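Local coordinates for protein 16S rRNA (adenine(1408)-N(1))-methyltransferase (Catenulispora acidiphila, PDB 4X1O) that probably methylates N1 of adenine 1408 in 16S ribosomal RNA with S-adenosyl-L-methionine as methyl donor, a modification linked to aminoglycoside resistance, at residues A47-A59 and E71-M84. Numbering follows the deposited sequence.
Sequences AERILVDVGTGDA and EWLVVGVDPAWQRM
Strands 49-54 and 72-78 are the parallel pair of the first beta-alpha-beta unit of a Rossmann-like methyltransferase fold, and at their C-terminal ends they build part of the S-adenosyl-L-methionine site. Backbone bonds alternate across the pair, from Glu48 N to Glu71 O through to Gly55 N to Val77 O. Beyond the last of these, the loop with Gly55 and a type II' beta turn from Thr56 to Ala59 meets the cosubstrate-binding Asp78: Thr56 N donates to Asp78 OD2 (3.0 Å) on its anti side, 18° out of the carboxylate plane. Ala80 N binds Asp78 OD1 in an Asx turn, so both oxygens are gripped by backbone N-H groups and the carboxylate's rotation is fixed. Thr56 holds OG1 between its backbone N and carbonyl carbon (chi1 56°), which brings it to Met84 SD (3.0 Å, tight) and lays CG2 against Gly76 CA (3.6 Å). Arg83, another cosubstrate-binding residue, lays one face of its guanidinium, near the rim, over Gly57 C, and a water joins Asp58 O to Arg83 O. At the other end Arg49 CB sits over the five-membered ring of Trp72, 4.0 Å from its centroid, a CH-pi contact. On the opposite sheet face, Val52 CG1 packs on Val77 CG2 (3.7 Å). Helix 60-68 covers the face bearing Leu51, Asp53 and Val74, while strands 123-127 and 103-107 flank the pair, the former through a salt bridge from Arg49 NE to Glu123 OE1.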
ATOM      1  N   ALA A  47      -4.462  10.504 -15.818  1.00 19.45           N
ATOM      2  CA  ALA A  47      -4.204   9.094 -15.551  1.00 17.22           C
ATOM      3  C   ALA A  47      -5.364   8.195 -15.957  1.00 19.99           C
ATOM      4  O   ALA A  47      -6.524   8.567 -15.817  1.00 23.46           O
ATOM      5  CB  ALA A  47      -3.897   8.882 -14.074  1.00 19.33           C
ATOM      6  N   GLU A  48      -5.039   6.994 -16.419  1.00 20.23           N
ATOM      7  CA  GLU A  48      -6.054   5.975 -16.712  1.00 17.70           C
ATOM      8  C   GLU A  48      -6.555   5.356 -15.414  1.00 23.22           C
ATOM      9  O   GLU A  48      -7.712   4.969 -15.288  1.00 25.01           O
ATOM     10  CB  GLU A  48      -5.479   4.886 -17.615  1.00 28.76           C
ATOM     11  CG  GLU A  48      -6.522   4.060 -18.352  1.00 42.29           C
ATOM     12  CD  GLU A  48      -6.853   2.758 -17.654  1.00 56.13           C
ATOM     13  OE1 GLU A  48      -5.955   2.192 -16.995  1.00 60.26           O
ATOM     14  OE2 GLU A  48      -8.012   2.297 -17.770  1.00 62.98           O
ATOM     15  N   ARG A  49      -5.660   5.278 -14.446  1.00 19.68           N
ATOM     16  CA  ARG A  49      -5.964   4.683 -13.148  1.00 17.14           C
ATOM     17  C   ARG A  49      -5.064   5.339 -12.134  1.00 19.11           C
ATOM     18  O   ARG A  49      -3.915   5.655 -12.459  1.00 18.59           O
ATOM     19  CB  ARG A  49      -5.724   3.172 -13.182  1.00 20.32           C
ATOM     20  CG  ARG A  49      -6.335   2.391 -12.025  1.00 29.26           C
ATOM     21  CD  ARG A  49      -6.198   0.880 -12.288  1.00 32.31           C
ATOM     22  NE  ARG A  49      -6.852   0.053 -11.273  1.00 37.32           N
ATOM     23  CZ  ARG A  49      -8.165  -0.134 -11.195  1.00 35.12           C
ATOM     24  NH1 ARG A  49      -8.970   0.460 -12.067  1.00 34.12           N
ATOM     25  NH2 ARG A  49      -8.683  -0.905 -10.240  1.00 32.30           N
ATOM     26  N   ILE A  50      -5.572   5.563 -10.928  1.00 15.95           N
ATOM     27  CA  ILE A  50      -4.750   6.066  -9.843  1.00 14.85           C
ATOM     28  C   ILE A  50      -4.636   4.980  -8.794  1.00 20.53           C
ATOM     29  O   ILE A  50      -5.642   4.527  -8.243  1.00 17.76           O
ATOM     30  CB  ILE A  50      -5.331   7.322  -9.218  1.00 15.84           C
ATOM     31  CG1 ILE A  50      -5.386   8.423 -10.291  1.00 19.02           C
ATOM     32  CG2 ILE A  50      -4.492   7.758  -8.006  1.00 17.39           C
ATOM     33  CD1 ILE A  50      -6.329   9.522 -10.001  1.00 31.44           C
ATOM     34  N   LEU A  51      -3.406   4.556  -8.542  1.00 13.87           N
ATOM     35  CA  LEU A  51      -3.139   3.489  -7.593  1.00 16.06           C
ATOM     36  C   LEU A  51      -2.462   4.067  -6.380  1.00 17.29           C
ATOM     37  O   LEU A  51      -1.465   4.784  -6.507  1.00 18.65           O
ATOM     38  CB  LEU A  51      -2.256   2.419  -8.231  1.00 19.52           C
ATOM     39  CG  LEU A  51      -1.718   1.298  -7.347  1.00 23.97           C
ATOM     40  CD1 LEU A  51      -2.852   0.425  -6.854  1.00 28.02           C
ATOM     41  CD2 LEU A  51      -0.703   0.476  -8.123  1.00 28.47           C
ATOM     42  N   VAL A  52      -3.011   3.790  -5.207  1.00 15.41           N
ATOM     43  CA  VAL A  52      -2.347   4.248  -3.998  1.00 15.44           C
ATOM     44  C   VAL A  52      -1.814   3.026  -3.257  1.00 17.60           C
ATOM     45  O   VAL A  52      -2.579   2.137  -2.886  1.00 18.00           O
ATOM     46  CB  VAL A  52      -3.276   5.082  -3.106  1.00 17.22           C
ATOM     47  CG1 VAL A  52      -2.579   5.400  -1.770  1.00 20.23           C
ATOM     48  CG2 VAL A  52      -3.650   6.385  -3.820  1.00 17.26           C
ATOM     49  N   ASP A  53      -0.489   2.981  -3.113  1.00 14.28           N
ATOM     50  CA  ASP A  53       0.204   1.978  -2.316  1.00 15.34           C
ATOM     51  C   ASP A  53       0.444   2.530  -0.938  1.00 16.18           C
ATOM     52  O   ASP A  53       1.240   3.447  -0.764  1.00 20.85           O
ATOM     53  CB  ASP A  53       1.541   1.584  -2.921  1.00 21.86           C
ATOM     54  CG  ASP A  53       1.405   0.913  -4.256  1.00 26.62           C
ATOM     55  OD1 ASP A  53       0.455   0.131  -4.457  1.00 26.41           O
ATOM     56  OD2 ASP A  53       2.269   1.175  -5.103  1.00 27.99           O
ATOM     57  N   VAL A  54      -0.223   1.965   0.061  1.00 17.33           N
ATOM     58  CA  VAL A  54      -0.053   2.460   1.414  1.00 21.25           C
ATOM     59  C   VAL A  54       0.968   1.574   2.105  1.00 25.42           C
ATOM     60  O   VAL A  54       0.791   0.361   2.170  1.00 32.46           O
ATOM     61  CB  VAL A  54      -1.379   2.467   2.189  1.00 22.31           C
ATOM     62  CG1 VAL A  54      -1.165   3.026   3.590  1.00 23.19           C
ATOM     63  CG2 VAL A  54      -2.427   3.293   1.432  1.00 25.99           C
ATOM     64  N   GLY A  55       2.033   2.173   2.624  1.00 29.89           N
ATOM     65  CA  GLY A  55       3.173   1.392   3.069  1.00 34.44           C
ATOM     66  C   GLY A  55       3.943   0.955   1.832  1.00 38.69           C
ATOM     67  O   GLY A  55       3.411   0.263   0.966  1.00 40.54           O
ATOM     68  N   THR A  56       5.197   1.366   1.730  1.00 32.80           N
ATOM     69  CA  THR A  56       5.928   1.182   0.482  1.00 29.10           C
ATOM     70  C   THR A  56       7.225   0.400   0.663  1.00 33.02           C
ATOM     71  O   THR A  56       7.795  -0.089  -0.308  1.00 30.33           O
ATOM     72  CB  THR A  56       6.264   2.534  -0.153  1.00 38.17           C
ATOM     73  OG1 THR A  56       6.983   3.331   0.795  1.00 38.59           O
ATOM     74  CG2 THR A  56       4.989   3.264  -0.543  1.00 39.63           C
ATOM     75  N   GLY A  57       7.683   0.269   1.904  1.00 34.35           N
ATOM     76  CA  GLY A  57       9.029  -0.230   2.136  1.00 35.67           C
ATOM     77  C   GLY A  57       9.985   0.763   1.505  1.00 35.80           C
ATOM     78  O   GLY A  57       9.861   1.964   1.743  1.00 36.23           O
ATOM     79  N   ASP A  58      10.915   0.291   0.677  1.00 30.48           N
ATOM     80  CA  ASP A  58      11.808   1.228   0.002  1.00 32.27           C
ATOM     81  C   ASP A  58      11.176   1.730  -1.293  1.00 28.49           C
ATOM     82  O   ASP A  58      11.804   2.468  -2.059  1.00 28.78           O
ATOM     83  CB  ASP A  58      13.196   0.610  -0.260  1.00 38.71           C
ATOM     84  CG  ASP A  58      13.167  -0.606  -1.184  1.00 42.09           C
ATOM     85  OD1 ASP A  58      12.140  -0.883  -1.843  1.00 39.08           O
ATOM     86  OD2 ASP A  58      14.215  -1.288  -1.260  1.00 43.41           O
ATOM     87  N   ALA A  59       9.926   1.318  -1.507  1.00 24.88           N
ATOM     88  CA  ALA A  59       9.085   1.748  -2.619  1.00 24.58           C
ATOM     89  C   ALA A  59       9.563   1.271  -3.989  1.00 22.47           C
ATOM     90  O   ALA A  59       9.105   1.783  -5.001  1.00 23.69           O
ATOM     91  CB  ALA A  59       8.931   3.264  -2.620  1.00 25.81           C
ATOM     92  N   GLU A  71       0.590   4.656 -17.801  1.00 17.61           N
ATOM     93  CA  GLU A  71      -0.698   5.335 -17.797  1.00 15.85           C
ATOM     94  C   GLU A  71      -1.321   5.391 -16.388  1.00 18.06           C
ATOM     95  O   GLU A  71      -2.327   6.078 -16.176  1.00 19.78           O
ATOM     96  CB  GLU A  71      -1.647   4.640 -18.774  1.00 17.34           C
ATOM     97  CG  GLU A  71      -2.182   3.299 -18.287  1.00 24.22           C
ATOM     98  CD  GLU A  71      -1.252   2.110 -18.518  1.00 30.19           C
ATOM     99  OE1 GLU A  71      -0.044   2.293 -18.759  1.00 26.88           O
ATOM    100  OE2 GLU A  71      -1.750   0.965 -18.460  1.00 44.99           O
ATOM    101  N   TRP A  72      -0.742   4.661 -15.440  1.00 16.40           N
ATOM    102  CA  TRP A  72      -1.211   4.724 -14.047  1.00 17.49           C
ATOM    103  C   TRP A  72      -0.484   5.813 -13.283  1.00 20.29           C
ATOM    104  O   TRP A  72       0.725   5.968 -13.427  1.00 17.39           O
ATOM    105  CB  TRP A  72      -0.990   3.414 -13.282  1.00 18.17           C
ATOM    106  CG  TRP A  72      -1.769   2.234 -13.760  1.00 21.84           C
ATOM    107  CD1 TRP A  72      -2.668   2.192 -14.780  1.00 26.00           C
ATOM    108  CD2 TRP A  72      -1.703   0.906 -13.220  1.00 23.98           C
ATOM    109  NE1 TRP A  72      -3.168   0.911 -14.915  1.00 24.91           N
ATOM    110  CE2 TRP A  72      -2.584   0.107 -13.968  1.00 27.62           C
ATOM    111  CE3 TRP A  72      -0.976   0.322 -12.178  1.00 32.30           C
ATOM    112  CZ2 TRP A  72      -2.768  -1.254 -13.701  1.00 27.59           C
ATOM    113  CZ3 TRP A  72      -1.154  -1.033 -11.915  1.00 28.52           C
ATOM    114  CH2 TRP A  72      -2.041  -1.800 -12.679  1.00 26.87           C
ATOM    115  N   LEU A  73      -1.215   6.544 -12.448  1.00 12.64           N
ATOM    116  CA  LEU A  73      -0.569   7.407 -11.471  1.00 12.85           C
ATOM    117  C   LEU A  73      -0.377   6.561 -10.211  1.00 20.53           C
ATOM    118  O   LEU A  73      -1.350   6.108  -9.621  1.00 18.01           O
ATOM    119  CB  LEU A  73      -1.417   8.642 -11.193  1.00 17.02           C
ATOM    120  CG  LEU A  73      -0.777   9.703 -10.289  1.00 20.99           C
ATOM    121  CD1 LEU A  73       0.487  10.268 -10.924  1.00 26.65           C
ATOM    122  CD2 LEU A  73      -1.781  10.820 -10.022  1.00 20.58           C
ATOM    123  N   VAL A  74       0.874   6.302  -9.845  1.00 14.86           N
ATOM    124  CA  VAL A  74       1.178   5.399  -8.750  1.00 16.42           C
ATOM    125  C   VAL A  74       1.618   6.247  -7.579  1.00 19.20           C
ATOM    126  O   VAL A  74       2.630   6.928  -7.654  1.00 17.18           O
ATOM    127  CB  VAL A  74       2.278   4.390  -9.132  1.00 15.95           C
ATOM    128  CG1 VAL A  74       2.648   3.513  -7.925  1.00 16.28           C
ATOM    129  CG2 VAL A  74       1.825   3.542 -10.319  1.00 17.12           C
ATOM    130  N   VAL A  75       0.845   6.222  -6.505  1.00 15.73           N
ATOM    131  CA  VAL A  75       1.105   7.089  -5.363  1.00 13.89           C
ATOM    132  C   VAL A  75       1.515   6.242  -4.185  1.00 24.04           C
ATOM    133  O   VAL A  75       0.706   5.479  -3.685  1.00 20.54           O
ATOM    134  CB  VAL A  75      -0.145   7.905  -4.983  1.00 14.57           C
ATOM    135  CG1 VAL A  75       0.171   8.892  -3.877  1.00 20.50           C
ATOM    136  CG2 VAL A  75      -0.676   8.613  -6.223  1.00 19.00           C
ATOM    137  N   GLY A  76       2.761   6.376  -3.739  1.00 17.26           N
ATOM    138  CA  GLY A  76       3.209   5.620  -2.589  1.00 17.98           C
ATOM    139  C   GLY A  76       3.129   6.488  -1.354  1.00 21.57           C
ATOM    140  O   GLY A  76       3.627   7.608  -1.351  1.00 26.49           O
ATOM    141  N   VAL A  77       2.487   5.985  -0.308  1.00 19.93           N
ATOM    142  CA  VAL A  77       2.272   6.773   0.892  1.00 21.92           C
ATOM    143  C   VAL A  77       2.901   6.078   2.074  1.00 25.94           C
ATOM    144  O   VAL A  77       2.470   5.002   2.449  1.00 26.49           O
ATOM    145  CB  VAL A  77       0.769   6.993   1.189  1.00 27.44           C
ATOM    146  CG1 VAL A  77       0.605   7.997   2.318  1.00 26.06           C
ATOM    147  CG2 VAL A  77       0.032   7.468  -0.058  1.00 25.79           C
ATOM    148  N   ASP A  78       3.909   6.699   2.683  1.00 25.15           N
ATOM    149  CA  ASP A  78       4.588   6.069   3.813  1.00 27.91           C
ATOM    150  C   ASP A  78       5.181   7.141   4.714  1.00 27.40           C
ATOM    151  O   ASP A  78       5.673   8.141   4.221  1.00 30.42           O
ATOM    152  CB  ASP A  78       5.680   5.118   3.311  1.00 28.92           C
ATOM    153  CG  ASP A  78       6.126   4.123   4.363  1.00 44.43           C
ATOM    154  OD1 ASP A  78       6.772   4.545   5.350  1.00 50.81           O
ATOM    155  OD2 ASP A  78       5.836   2.917   4.200  1.00 40.36           O
ATOM    156  N   PRO A  79       5.121   6.949   6.032  1.00 25.63           N
ATOM    157  CA  PRO A  79       5.675   8.024   6.863  1.00 33.66           C
ATOM    158  C   PRO A  79       7.199   7.983   6.960  1.00 37.71           C
ATOM    159  O   PRO A  79       7.797   8.991   7.320  1.00 39.59           O
ATOM    160  CB  PRO A  79       5.032   7.773   8.222  1.00 35.98           C
ATOM    161  CG  PRO A  79       4.754   6.319   8.231  1.00 37.76           C
ATOM    162  CD  PRO A  79       4.387   5.957   6.837  1.00 28.02           C
ATOM    163  N   ALA A  80       7.810   6.847   6.638  1.00 38.92           N
ATOM    164  CA  ALA A  80       9.260   6.709   6.743  1.00 40.50           C
ATOM    165  C   ALA A  80       9.898   7.063   5.414  1.00 34.16           C
ATOM    166  O   ALA A  80      10.416   6.193   4.707  1.00 40.33           O
ATOM    167  CB  ALA A  80       9.636   5.303   7.164  1.00 42.76           C
ATOM    168  N   TRP A  81       9.848   8.347   5.073  1.00 32.43           N
ATOM    169  CA  TRP A  81      10.170   8.786   3.723  1.00 34.02           C
ATOM    170  C   TRP A  81      11.637   8.563   3.353  1.00 34.93           C
ATOM    171  O   TRP A  81      11.944   8.325   2.179  1.00 38.52           O
ATOM    172  CB  TRP A  81       9.794  10.260   3.537  1.00 36.99           C
ATOM    173  CG  TRP A  81      10.517  11.212   4.441  1.00 39.63           C
ATOM    174  CD1 TRP A  81      10.141  11.600   5.694  1.00 42.93           C
ATOM    175  CD2 TRP A  81      11.731  11.916   4.149  1.00 44.47           C
ATOM    176  NE1 TRP A  81      11.054  12.495   6.205  1.00 51.69           N
ATOM    177  CE2 TRP A  81      12.039  12.706   5.275  1.00 49.67           C
ATOM    178  CE3 TRP A  81      12.589  11.955   3.042  1.00 44.99           C
ATOM    179  CZ2 TRP A  81      13.167  13.520   5.329  1.00 54.34           C
ATOM    180  CZ3 TRP A  81      13.710  12.764   3.099  1.00 48.45           C
ATOM    181  CH2 TRP A  81      13.988  13.534   4.235  1.00 55.29           C
ATOM    182  N   GLN A  82      12.532   8.600   4.340  1.00 34.18           N
ATOM    183  CA  GLN A  82      13.963   8.454   4.062  1.00 42.51           C
ATOM    184  C   GLN A  82      14.289   7.105   3.431  1.00 46.26           C
ATOM    185  O   GLN A  82      15.263   6.976   2.688  1.00 44.41           O
ATOM    186  CB  GLN A  82      14.803   8.632   5.333  1.00 48.98           C
ATOM    187  CG  GLN A  82      14.773  10.017   5.962  1.00 53.69           C
ATOM    188  CD  GLN A  82      13.630  10.199   6.949  1.00 63.15           C
ATOM    189  OE1 GLN A  82      12.767   9.326   7.099  1.00 53.73           O
ATOM    190  NE2 GLN A  82      13.632  11.332   7.646  1.00 71.25           N
ATOM    191  N   ARG A  83      13.469   6.105   3.733  1.00 38.69           N
ATOM    192  CA  ARG A  83      13.657   4.771   3.187  1.00 34.41           C
ATOM    193  C   ARG A  83      13.404   4.731   1.682  1.00 30.17           C
ATOM    194  O   ARG A  83      13.859   3.825   0.984  1.00 37.51           O
ATOM    195  CB  ARG A  83      12.731   3.773   3.893  1.00 33.02           C
ATOM    196  CG  ARG A  83      13.150   3.467   5.329  1.00 48.30           C
ATOM    197  CD  ARG A  83      12.068   2.706   6.087  1.00 63.11           C
ATOM    198  NE  ARG A  83      11.981   1.303   5.690  1.00 72.70           N
ATOM    199  CZ  ARG A  83      10.838   0.643   5.524  1.00 76.52           C
ATOM    200  NH1 ARG A  83       9.681   1.259   5.719  1.00 78.75           N
ATOM    201  NH2 ARG A  83      10.853  -0.633   5.162  1.00 78.07           N
ATOM    202  N   MET A  84      12.649   5.702   1.191  1.00 31.55           N
ATOM    203  CA  MET A  84      12.232   5.698  -0.201  1.00 27.77           C
ATOM    204  C   MET A  84      13.160   6.509  -1.102  1.00 29.44           C
ATOM    205  O   MET A  84      12.909   6.604  -2.296  1.00 31.16           O
ATOM    206  CB  MET A  84      10.810   6.242  -0.333  1.00 27.43           C
ATOM    207  CG  MET A  84       9.742   5.399   0.360  1.00 28.27           C
ATOM    208  SD  MET A  84       8.085   6.048   0.027  1.00 37.79           S
ATOM    209  CE  MET A  84       8.103   7.555   0.995  1.00 40.15           C
TER
HETATM  210  O   HOH W   1      14.371   3.444  -1.934  1.00 28.74           O